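Zn-dependent hydrolase, glyoxylase (PDB 6T5K) probably hydrolyses beta-lactam antibiotics to substituted beta-amino acids as a zinc-dependent class B metallo-beta-lactamase. Local coordinates at residues I62-V68 with L147-K152; D175-G181 with N215-P221; V24-L30 with E81-F85. All coordinates share one frame; numbering follows the deposited sequence. Where two conformers were deposited one is given.

Contact 1: I62-V68 with L147-K152. With EDO (1,2-ethanediol), chain E.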
loop_
_atom_site.group_PDB
_atom_site.type_symbol
_atom_site.label_atom_id
_atom_site.label_comp_id
_atom_site.label_asym_id
_atom_site.label_seq_id
_atom_site.Cartn_x
_atom_site.Cartn_y
_atom_site.Cartn_z
ATOM N N ILE A 62 6.670 -11.186 -0.991
ATOM C CA ILE A 62 7.355 -12.308 -0.348
ATOM C C ILE A 62 8.274 -12.964 -1.371
ATOM O O ILE A 62 7.834 -13.345 -2.463
ATOM C CB ILE A 62 6.365 -13.334 0.234
ATOM C CG1 ILE A 62 5.394 -12.652 1.202
ATOM C CG2 ILE A 62 7.119 -14.445 0.951
ATOM C CD1 ILE A 62 4.312 -13.571 1.794
ATOM N N SER A 63 9.545 -13.127 -1.013
ATOM C CA SER A 63 10.464 -13.859 -1.880
ATOM C C SER A 63 11.571 -14.425 -1.013
ATOM O O SER A 63 12.092 -13.730 -0.135
ATOM C CB SER A 63 11.063 -12.942 -2.961
ATOM O OG SER A 63 11.758 -13.650 -3.981
ATOM N N ASP A 64 11.921 -15.683 -1.272
ATOM C CA ASP A 64 13.048 -16.329 -0.612
ATOM C C ASP A 64 12.979 -16.238 0.910
ATOM O O ASP A 64 13.985 -16.005 1.582
ATOM C CB ASP A 64 14.357 -15.763 -1.155
ATOM C CG ASP A 64 14.323 -15.607 -2.673
ATOM O OD1 ASP A 64 14.258 -16.649 -3.375
ATOM O OD2 ASP A 64 14.324 -14.435 -3.154
ATOM N N GLY A 65 11.780 -16.422 1.463
ATOM C CA GLY A 65 11.588 -16.446 2.900
ATOM C C GLY A 65 11.599 -15.100 3.564
ATOM O O GLY A 65 11.638 -15.040 4.802
ATOM N N GLU A 66 11.546 -14.020 2.792
ATOM C CA GLU A 66 11.547 -12.668 3.321
ATOM C C GLU A 66 10.329 -11.921 2.805
ATOM O O GLU A 66 9.772 -12.257 1.762
ATOM C CB GLU A 66 12.836 -11.935 2.911
ATOM C CG GLU A 66 14.083 -12.651 3.404
ATOM C CD GLU A 66 15.398 -11.945 3.094
ATOM O OE1 GLU A 66 15.358 -10.779 2.660
ATOM O OE2 GLU A 66 16.462 -12.569 3.310
ATOM N N ALA A 67 9.904 -10.920 3.569
ATOM C CA ALA A 67 8.708 -10.172 3.225
ATOM C C ALA A 67 8.879 -8.690 3.517
ATOM O O ALA A 67 9.576 -8.288 4.456
ATOM C CB ALA A 67 7.521 -10.691 4.025
ATOM N N VAL A 68 8.245 -7.872 2.674
ATOM C CA VAL A 68 8.073 -6.449 2.943
ATOM C C VAL A 68 6.593 -6.114 2.853
ATOM O O VAL A 68 5.902 -6.589 1.954
ATOM C CB VAL A 68 8.878 -5.611 1.939
ATOM C CG1 VAL A 68 8.485 -4.141 2.040
ATOM C CG2 VAL A 68 10.387 -5.843 2.140
ATOM N N LEU A 147 14.092 -1.519 -1.245
ATOM C CA LEU A 147 14.004 -2.423 -0.108
ATOM C C LEU A 147 14.208 -3.848 -0.597
ATOM O O LEU A 147 13.436 -4.353 -1.425
ATOM C CB LEU A 147 12.663 -2.292 0.599
ATOM C CG LEU A 147 12.449 -0.980 1.318
ATOM C CD1 LEU A 147 11.011 -0.897 1.791
ATOM C CD2 LEU A 147 13.398 -0.796 2.480
ATOM N N LYS A 148 15.226 -4.498 -0.050
ATOM C CA LYS A 148 15.525 -5.874 -0.391
ATOM C C LYS A 148 14.440 -6.799 0.142
ATOM O O LYS A 148 13.974 -6.670 1.285
ATOM C CB LYS A 148 16.884 -6.246 0.201
ATOM C CG LYS A 148 17.381 -7.631 -0.113
ATOM C CD LYS A 148 18.741 -7.897 0.525
ATOM C CE LYS A 148 19.285 -9.286 0.210
ATOM N NZ LYS A 148 19.606 -9.399 -1.270
ATOM N N VAL A 149 14.049 -7.746 -0.707
ATOM C CA VAL A 149 13.119 -8.818 -0.366
ATOM C C VAL A 149 13.766 -10.093 -0.899
ATOM O O VAL A 149 13.651 -10.407 -2.088
ATOM C CB VAL A 149 11.726 -8.624 -0.976
ATOM C CG1 VAL A 149 10.810 -9.734 -0.462
ATOM C CG2 VAL A 149 11.146 -7.236 -0.668
ATOM N N GLY A 150 14.485 -10.812 -0.053
ATOM C CA GLY A 150 15.175 -11.987 -0.559
ATOM C C GLY A 150 16.147 -11.607 -1.657
ATOM O O GLY A 150 16.962 -10.692 -1.498
ATOM N N THR A 151 16.037 -12.291 -2.805
ATOM C CA THR A 151 16.915 -12.036 -3.932
ATOM C C THR A 151 16.378 -10.953 -4.839
ATOM O O THR A 151 16.980 -10.670 -5.874
ATOM C CB THR A 151 17.130 -13.309 -4.757
ATOM O OG1 THR A 151 15.892 -13.796 -5.308
ATOM C CG2 THR A 151 17.741 -14.374 -3.890
ATOM N N LYS A 152 15.259 -10.362 -4.479
ATOM C CA LYS A 152 14.596 -9.350 -5.275
ATOM C C LYS A 152 14.558 -8.055 -4.484
ATOM O O LYS A 152 15.108 -7.954 -3.376
ATOM C CB LYS A 152 13.186 -9.832 -5.623
ATOM C CG LYS A 152 13.197 -11.094 -6.462
ATOM C CD LYS A 152 11.800 -11.576 -6.797
ATOM C CE LYS A 152 11.788 -12.964 -7.423
ATOM N NZ LYS A 152 12.646 -12.972 -8.654
HETATM C C1 EDO E . 14.909 -4.191 3.607
HETATM O O1 EDO E . 15.205 -5.545 3.310
HETATM C C2 EDO E . 16.216 -3.397 3.564
HETATM O O2 EDO E . 16.626 -3.186 2.199
#
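Asp64 and Thr151 meet where two beta-hairpin turns, one from each sheet of the metallo-beta-lactamase sandwich, lie against each other. The type I' turn Ser63-Glu66 joins strands 54-63 and 66-70; the type II' turn Val149-Lys152 joins strands 144-149 and 152-157. Along the Asp64 side chain, CB rests 3.9 Å from CA of Gly150, and chi1 of -43° sets CG beside its own backbone N and brings it against OG1 and N of Thr151. OD1 stays peripheral, coming no nearer than 3.8 Å to OG1 of Thr151. OD2 does the gripping. It accepts from N of Thr151 at 2.8 Å, in an almost straight bond, and from OG1 of Thr151 at 2.7 Å, both donors lying well out of the carboxylate plane. Ser63 OG adds a third bond to OD2, so one oxygen ties its own turn to the opposite one. Glu66 reaches across with an extended chain, its OE1 accepting from N of Gly150 at 2.9 Å from above the carboxylate plane; Asn94 ND2 also binds OE1. Gly150 CA makes a CH...O contact with Ser63 O (3.6 Å). Behind the turns, Val68 CG1 packs on Leu147 CD1, and Val149 CG1 lies against Ser63 N and Glu66 O. Lys152 passes its CD by Ser63 OG on the way to a salt bridge with Asp174. An ethanediol, probably from the crystallisation liquor, brackets Lys148: its O2 accepts from Lys148 N at 3.0 Å, and its O1 donates to Lys148 O at 2.6 Å.

Contact 2: D175-G181 with N215-P221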
loop_
_atom_site.group_PDB
_atom_site.type_symbol
_atom_site.label_atom_id
_atom_site.label_comp_id
_atom_site.label_asym_id
_atom_site.label_seq_id
_atom_site.Cartn_x
_atom_site.Cartn_y
_atom_site.Cartn_z
ATOM N N ASP A 175 7.118 -9.135 -10.844
ATOM C CA ASP A 175 5.774 -9.547 -11.227
ATOM C C ASP A 175 5.021 -8.416 -11.931
ATOM O O ASP A 175 3.816 -8.576 -12.205
ATOM C CB ASP A 175 4.960 -9.981 -9.988
ATOM C CG ASP A 175 5.482 -11.240 -9.310
ATOM O OD1 ASP A 175 6.461 -11.870 -9.762
ATOM O OD2 ASP A 175 4.880 -11.587 -8.258
ATOM N N GLN A 176 5.661 -7.274 -12.158
ATOM C CA GLN A 176 5.015 -6.102 -12.776
ATOM C C GLN A 176 3.732 -5.728 -12.002
ATOM O O GLN A 176 2.634 -5.580 -12.548
ATOM C CB GLN A 176 4.768 -6.290 -14.286
ATOM C CG GLN A 176 5.961 -6.001 -15.133
ATOM C CD GLN A 176 6.442 -4.500 -15.103
ATOM O OE1 GLN A 176 5.737 -3.603 -14.741
ATOM N NE2 GLN A 176 7.666 -4.281 -15.555
ATOM N N VAL A 177 3.945 -5.507 -10.683
ATOM C CA VAL A 177 2.873 -5.179 -9.757
ATOM C C VAL A 177 3.118 -3.803 -9.167
ATOM O O VAL A 177 4.219 -3.493 -8.703
ATOM C CB VAL A 177 2.808 -6.211 -8.615
ATOM C CG1 VAL A 177 1.735 -5.814 -7.573
ATOM C CG2 VAL A 177 2.518 -7.578 -9.152
ATOM N N LEU A 178 2.062 -3.018 -9.096
ATOM C CA LEU A 178 2.105 -1.721 -8.460
ATOM C C LEU A 178 1.123 -1.714 -7.309
ATOM O O LEU A 178 -0.066 -2.006 -7.514
ATOM C CB LEU A 178 1.667 -0.617 -9.440
ATOM C CG LEU A 178 1.797 0.810 -8.889
ATOM C CD1 LEU A 178 3.182 1.349 -9.163
ATOM C CD2 LEU A 178 0.751 1.751 -9.463
ATOM N N PHE A 179 1.607 -1.327 -6.124
ATOM C CA PHE A 179 0.727 -0.946 -5.027
ATOM C C PHE A 179 0.523 0.566 -5.135
ATOM O O PHE A 179 1.433 1.354 -4.828
ATOM C CB PHE A 179 1.255 -1.326 -3.650
ATOM C CG PHE A 179 0.299 -0.949 -2.568
ATOM C CD1 PHE A 179 -0.917 -1.595 -2.456
ATOM C CD2 PHE A 179 0.588 0.087 -1.699
ATOM C CE1 PHE A 179 -1.828 -1.212 -1.489
ATOM C CE2 PHE A 179 -0.314 0.484 -0.740
ATOM C CZ PHE A 179 -1.521 -0.184 -0.613
ATOM N N GLY A 180 -0.667 0.971 -5.599
ATOM C CA GLY A 180 -0.960 2.380 -5.787
ATOM C C GLY A 180 -1.392 3.089 -4.529
ATOM O O GLY A 180 -1.310 4.313 -4.465
ATOM N N GLY A 181 -1.811 2.341 -3.514
ATOM C CA GLY A 181 -2.357 2.965 -2.324
ATOM C C GLY A 181 -3.540 3.841 -2.694
ATOM O O GLY A 181 -4.153 3.668 -3.751
ATOM N N ASN A 215 4.474 -1.325 -18.429
ATOM C CA ASN A 215 4.346 -2.765 -18.549
ATOM C C ASN A 215 3.625 -3.400 -17.379
ATOM O O ASN A 215 3.590 -4.630 -17.289
ATOM C CB ASN A 215 5.722 -3.407 -18.709
ATOM C CG ASN A 215 6.504 -2.789 -19.844
ATOM O OD1 ASN A 215 7.622 -2.266 -19.662
ATOM N ND2 ASN A 215 5.883 -2.761 -21.015
ATOM N N LEU A 216 3.034 -2.603 -16.496
ATOM C CA LEU A 216 2.360 -3.172 -15.341
ATOM C C LEU A 216 1.313 -4.194 -15.762
ATOM O O LEU A 216 0.527 -3.973 -16.693
ATOM C CB LEU A 216 1.690 -2.087 -14.520
ATOM C CG LEU A 216 2.665 -1.264 -13.696
ATOM C CD1 LEU A 216 1.942 -0.039 -13.161
ATOM C CD2 LEU A 216 3.244 -2.088 -12.568
ATOM N N ARG A 217 1.226 -5.265 -14.973
ATOM C CA ARG A 217 0.199 -6.277 -15.139
ATOM C C ARG A 217 -0.855 -6.240 -14.062
ATOM O O ARG A 217 -1.984 -6.659 -14.315
ATOM C CB ARG A 217 0.822 -7.675 -15.163
ATOM C CG ARG A 217 1.770 -7.815 -16.311
ATOM C CD ARG A 217 2.009 -9.234 -16.715
ATOM N NE ARG A 217 2.886 -9.908 -15.778
ATOM C CZ ARG A 217 4.218 -9.847 -15.798
ATOM N NH1 ARG A 217 4.844 -9.112 -16.698
ATOM N NH2 ARG A 217 4.927 -10.534 -14.907
ATOM N N LEU A 218 -0.502 -5.768 -12.872
ATOM C CA LEU A 218 -1.420 -5.769 -11.744
ATOM C C LEU A 218 -1.246 -4.466 -10.989
ATOM O O LEU A 218 -0.114 -4.077 -10.676
ATOM C CB LEU A 218 -1.165 -6.963 -10.801
ATOM C CG LEU A 218 -2.064 -7.111 -9.557
ATOM C CD1 LEU A 218 -3.462 -7.514 -9.926
ATOM C CD2 LEU A 218 -1.416 -8.132 -8.649
ATOM N N VAL A 219 -2.370 -3.806 -10.701
ATOM C CA VAL A 219 -2.402 -2.555 -9.951
ATOM C C VAL A 219 -3.353 -2.752 -8.781
ATOM O O VAL A 219 -4.519 -3.123 -8.980
ATOM C CB VAL A 219 -2.868 -1.388 -10.847
ATOM C CG1 VAL A 219 -3.013 -0.095 -10.056
ATOM C CG2 VAL A 219 -1.887 -1.185 -11.986
ATOM N N ILE A 220 -2.865 -2.468 -7.573
ATOM C CA ILE A 220 -3.607 -2.655 -6.326
ATOM C C ILE A 220 -3.953 -1.272 -5.784
ATOM O O ILE A 220 -3.041 -0.500 -5.440
ATOM C CB ILE A 220 -2.804 -3.440 -5.283
ATOM C CG1 ILE A 220 -2.370 -4.807 -5.796
ATOM C CG2 ILE A 220 -3.600 -3.520 -3.962
ATOM C CD1 ILE A 220 -1.193 -5.342 -5.007
ATOM N N PRO A 221 -5.227 -0.899 -5.733
ATOM C CA PRO A 221 -5.625 0.402 -5.186
ATOM C C PRO A 221 -5.707 0.313 -3.674
ATOM O O PRO A 221 -5.682 -0.763 -3.094
ATOM C CB PRO A 221 -7.036 0.591 -5.769
ATOM C CG PRO A 221 -7.574 -0.835 -5.797
ATOM C CD PRO A 221 -6.401 -1.711 -6.134
HETATM O O HOH W 1 6.197 -1.253 -15.913
#
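Ile220 sits between Val177 and Phe179 at the apolar centre of two parallel strands, 177-181 and 218-221. Its CD1 reaches back to CG1 of Val177 at 3.9 Å, while Ile220 CG2 meets the edge of the Phe179 ring, 3.6 Å from CD1 of Phe179 and close to the ring plane. With chi1 of -57°, the two branches of Ile220 part, CG1 leading toward Val177 and CG2 toward the ring. Leu218 lies side by side with Val177 on the same face. On the reverse face, Leu178 and Val219 pair, and the Leu178 CB is touched by CD1 of Leu216 at 3.8 Å. Between these layers the backbones bond in regular parallel fashion: Leu178 N to Leu218 O, Ile220 N to Leu178 O, and Gly180 N to Ile220 O.

Further out the pairing changes character. Gln176 O takes two donors, N of Arg217 at 2.8 Å and N of Leu218 at 3.2 Å, both in the plane of its carbonyl. The Arg217 guanidinium lays one face over Gln176 CB, 3.7 Å from the plane. At the polar edge, Gln176 bends at chi2 (-65°), bringing its amide beside Asn215 with the two amide planes nearly perpendicular. A water closes this side, donating to Gln176 OE1 at 2.7 Å and accepting from Asn215 N.

Helix 201-212 lies in the chain connection between the strands, making a beta-alpha-beta unit. Met59 of strand 54-63 covers the Val177, Phe179 and Ile220 face, Leu231 and Leu232 of helix 230-239 cover the Leu178 and Val219 face, and strand 169-172 flanks strand 177-181, which leads directly to the zinc ligand Cys182.

Contact 3: V24-L30 with E81-F85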
loop_
_atom_site.group_PDB
_atom_site.type_symbol
_atom_site.label_atom_id
_atom_site.label_comp_id
_atom_site.label_asym_id
_atom_site.label_seq_id
_atom_site.Cartn_x
_atom_site.Cartn_y
_atom_site.Cartn_z
ATOM N N VAL A 24 -4.935 -17.059 1.143
ATOM C CA VAL A 24 -3.981 -17.729 2.025
ATOM C C VAL A 24 -4.259 -17.478 3.501
ATOM O O VAL A 24 -3.685 -18.182 4.354
ATOM C CB VAL A 24 -2.527 -17.355 1.667
ATOM C CG1 VAL A 24 -2.199 -17.825 0.258
ATOM C CG2 VAL A 24 -2.312 -15.840 1.786
ATOM N N TYR A 25 -5.118 -16.518 3.830
ATOM C CA TYR A 25 -5.515 -16.277 5.208
ATOM C C TYR A 25 -6.879 -15.613 5.202
ATOM O O TYR A 25 -7.146 -14.745 4.365
ATOM C CB TYR A 25 -4.521 -15.355 5.925
ATOM C CG TYR A 25 -4.886 -15.083 7.364
ATOM C CD1 TYR A 25 -5.697 -14.014 7.708
ATOM C CD2 TYR A 25 -4.411 -15.896 8.384
ATOM C CE1 TYR A 25 -6.031 -13.760 9.029
ATOM C CE2 TYR A 25 -4.740 -15.658 9.707
ATOM C CZ TYR A 25 -5.550 -14.583 10.016
ATOM O OH TYR A 25 -5.884 -14.326 11.323
ATOM N N SER A 26 -7.725 -15.997 6.151
ATOM C CA SER A 26 -9.043 -15.385 6.257
ATOM C C SER A 26 -9.499 -15.445 7.703
ATOM O O SER A 26 -9.522 -16.524 8.301
ATOM C CB SER A 26 -10.032 -16.135 5.363
ATOM O OG SER A 26 -11.329 -15.577 5.434
ATOM N N SER A 27 -9.830 -14.289 8.268
ATOM C CA SER A 27 -10.496 -14.226 9.558
ATOM C C SER A 27 -11.593 -13.182 9.467
ATOM O O SER A 27 -11.826 -12.598 8.406
ATOM C CB SER A 27 -9.525 -13.791 10.657
ATOM O OG SER A 27 -9.358 -12.372 10.613
ATOM N N ASP A 28 -12.215 -12.915 10.624
ATOM C CA ASP A 28 -13.254 -11.902 10.733
ATOM C C ASP A 28 -12.746 -10.523 10.345
ATOM O O ASP A 28 -13.511 -9.698 9.831
ATOM C CB ASP A 28 -13.785 -11.878 12.181
ATOM C CG ASP A 28 -12.667 -12.043 13.249
ATOM O OD1 ASP A 28 -11.946 -13.069 13.223
ATOM O OD2 ASP A 28 -12.533 -11.162 14.137
ATOM N N LYS A 29 -11.463 -10.260 10.556
ATOM C CA LYS A 29 -10.941 -8.914 10.483
ATOM C C LYS A 29 -9.927 -8.721 9.370
ATOM O O LYS A 29 -9.613 -7.572 9.028
ATOM C CB LYS A 29 -10.255 -8.582 11.813
ATOM C CG LYS A 29 -11.089 -8.668 13.061
ATOM C CD LYS A 29 -12.343 -7.831 12.939
ATOM C CE LYS A 29 -12.688 -7.100 14.238
ATOM N NZ LYS A 29 -13.207 -5.717 13.974
ATOM N N LEU A 30 -9.400 -9.805 8.812
ATOM C CA LEU A 30 -8.299 -9.698 7.860
ATOM C C LEU A 30 -8.352 -10.817 6.835
ATOM O O LEU A 30 -8.525 -11.981 7.199
ATOM C CB LEU A 30 -6.958 -9.784 8.599
ATOM C CG LEU A 30 -5.695 -9.556 7.774
ATOM C CD1 LEU A 30 -5.570 -8.082 7.464
ATOM C CD2 LEU A 30 -4.479 -10.019 8.558
ATOM N N GLU A 81 -2.507 -9.474 13.771
ATOM C CA GLU A 81 -2.976 -10.657 13.057
ATOM C C GLU A 81 -2.167 -10.885 11.785
ATOM O O GLU A 81 -1.785 -12.021 11.465
ATOM C CB GLU A 81 -4.453 -10.480 12.714
ATOM C CG GLU A 81 -5.255 -11.720 12.745
ATOM C CD GLU A 81 -6.721 -11.482 12.463
ATOM O OE1 GLU A 81 -7.276 -12.282 11.701
ATOM O OE2 GLU A 81 -7.324 -10.522 13.004
ATOM N N LEU A 82 -1.910 -9.816 11.040
ATOM C CA LEU A 82 -1.062 -9.920 9.865
ATOM C C LEU A 82 0.312 -10.471 10.232
ATOM O O LEU A 82 0.833 -11.366 9.566
ATOM C CB LEU A 82 -0.964 -8.541 9.211
ATOM C CG LEU A 82 -0.050 -8.355 8.003
ATOM C CD1 LEU A 82 -0.403 -9.308 6.867
ATOM C CD2 LEU A 82 -0.131 -6.912 7.522
ATOM N N LEU A 83 0.940 -9.906 11.261
ATOM C CA LEU A 83 2.292 -10.309 11.607
ATOM C C LEU A 83 2.309 -11.736 12.124
ATOM O O LEU A 83 3.271 -12.468 11.879
ATOM C CB LEU A 83 2.869 -9.315 12.614
ATOM C CG LEU A 83 3.274 -8.006 11.935
ATOM C CD1 LEU A 83 3.415 -6.869 12.894
ATOM C CD2 LEU A 83 4.572 -8.237 11.226
ATOM N N SER A 84 1.263 -12.146 12.845
ATOM C CA SER A 84 1.170 -13.529 13.294
ATOM C C SER A 84 1.159 -14.485 12.111
ATOM O O SER A 84 1.809 -15.530 12.150
ATOM C CB SER A 84 -0.089 -13.709 14.140
ATOM O OG SER A 84 -0.175 -15.023 14.673
ATOM N N PHE A 85 0.442 -14.139 11.041
ATOM C CA PHE A 85 0.432 -14.996 9.872
ATOM C C PHE A 85 1.820 -15.084 9.258
ATOM O O PHE A 85 2.291 -16.172 8.913
ATOM C CB PHE A 85 -0.548 -14.460 8.853
ATOM C CG PHE A 85 -0.480 -15.168 7.550
ATOM C CD1 PHE A 85 -0.877 -16.493 7.453
ATOM C CD2 PHE A 85 0.012 -14.538 6.431
ATOM C CE1 PHE A 85 -0.815 -17.162 6.243
ATOM C CE2 PHE A 85 0.069 -15.210 5.203
ATOM C CZ PHE A 85 -0.357 -16.519 5.122
HETATM O O HOH W 2 -3.034 -14.509 12.394
#
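Tyr25 and Glu81 are brought together by two side-chain settings: Tyr25 extends with CG opposite its backbone N (chi1 -180°), and Glu81 swings out at an unusual chi1 of -146° before running straight beyond CG. The tyrosine hydroxyl donates to OE1 of Glu81 at 2.5 Å; OE1 takes the bond on its anti lone pair and lies in the plane of the Tyr25 ring, at its edge. Ser27 OG is also bonded to OE1, but the modelled separation is too short to be trusted in detail. Ser27 OG accepts from N of Lys29 at 3.0 Å, an ST turn, and also from N of Leu30, which extends it to an ST motif and holds the loop after strand 22-26. A water links the group to the helix backbone, donating to Tyr25 OH and to Glu81 O at 2.9 Å. One turn along the helix, Phe85 presents a ring face to CB of Tyr25, a CH-pi contact of 4.2 Å from carbon to ring centroid, while CG2 of Val24 touches CZ of Phe85. Leu30 CD2 packs on Leu82 CB, next to Pro73. Ile32 of strand 30-34 completes the seam, an outer helix laid on the N-terminal sheet, as in the alpha-beta/beta-alpha sandwich of metallo-beta-lactamases.

Overall arrangement
Contact 2 is the buried one, a parallel strand pair inside the five-stranded sheet, dominated by backbone bonds and aliphatic packing, with its Gly181 end close to the zinc site. Contacts 1 and 3 are partly buried and lie farther from the centre of the chain, where acidic side chains do much of the joining. They differ in what they join: contact 1 brings the hairpin turns of the two sheets together, whereas contact 3 lays helix 76-88 on the eight-stranded sheet near its outermost strand, 22-26. Contacts 1 and 3 both reach that sheet, their centres about 20 Å apart; contacts 1 and 2 both reach the five-stranded sheet, their centres about 17 Å apart.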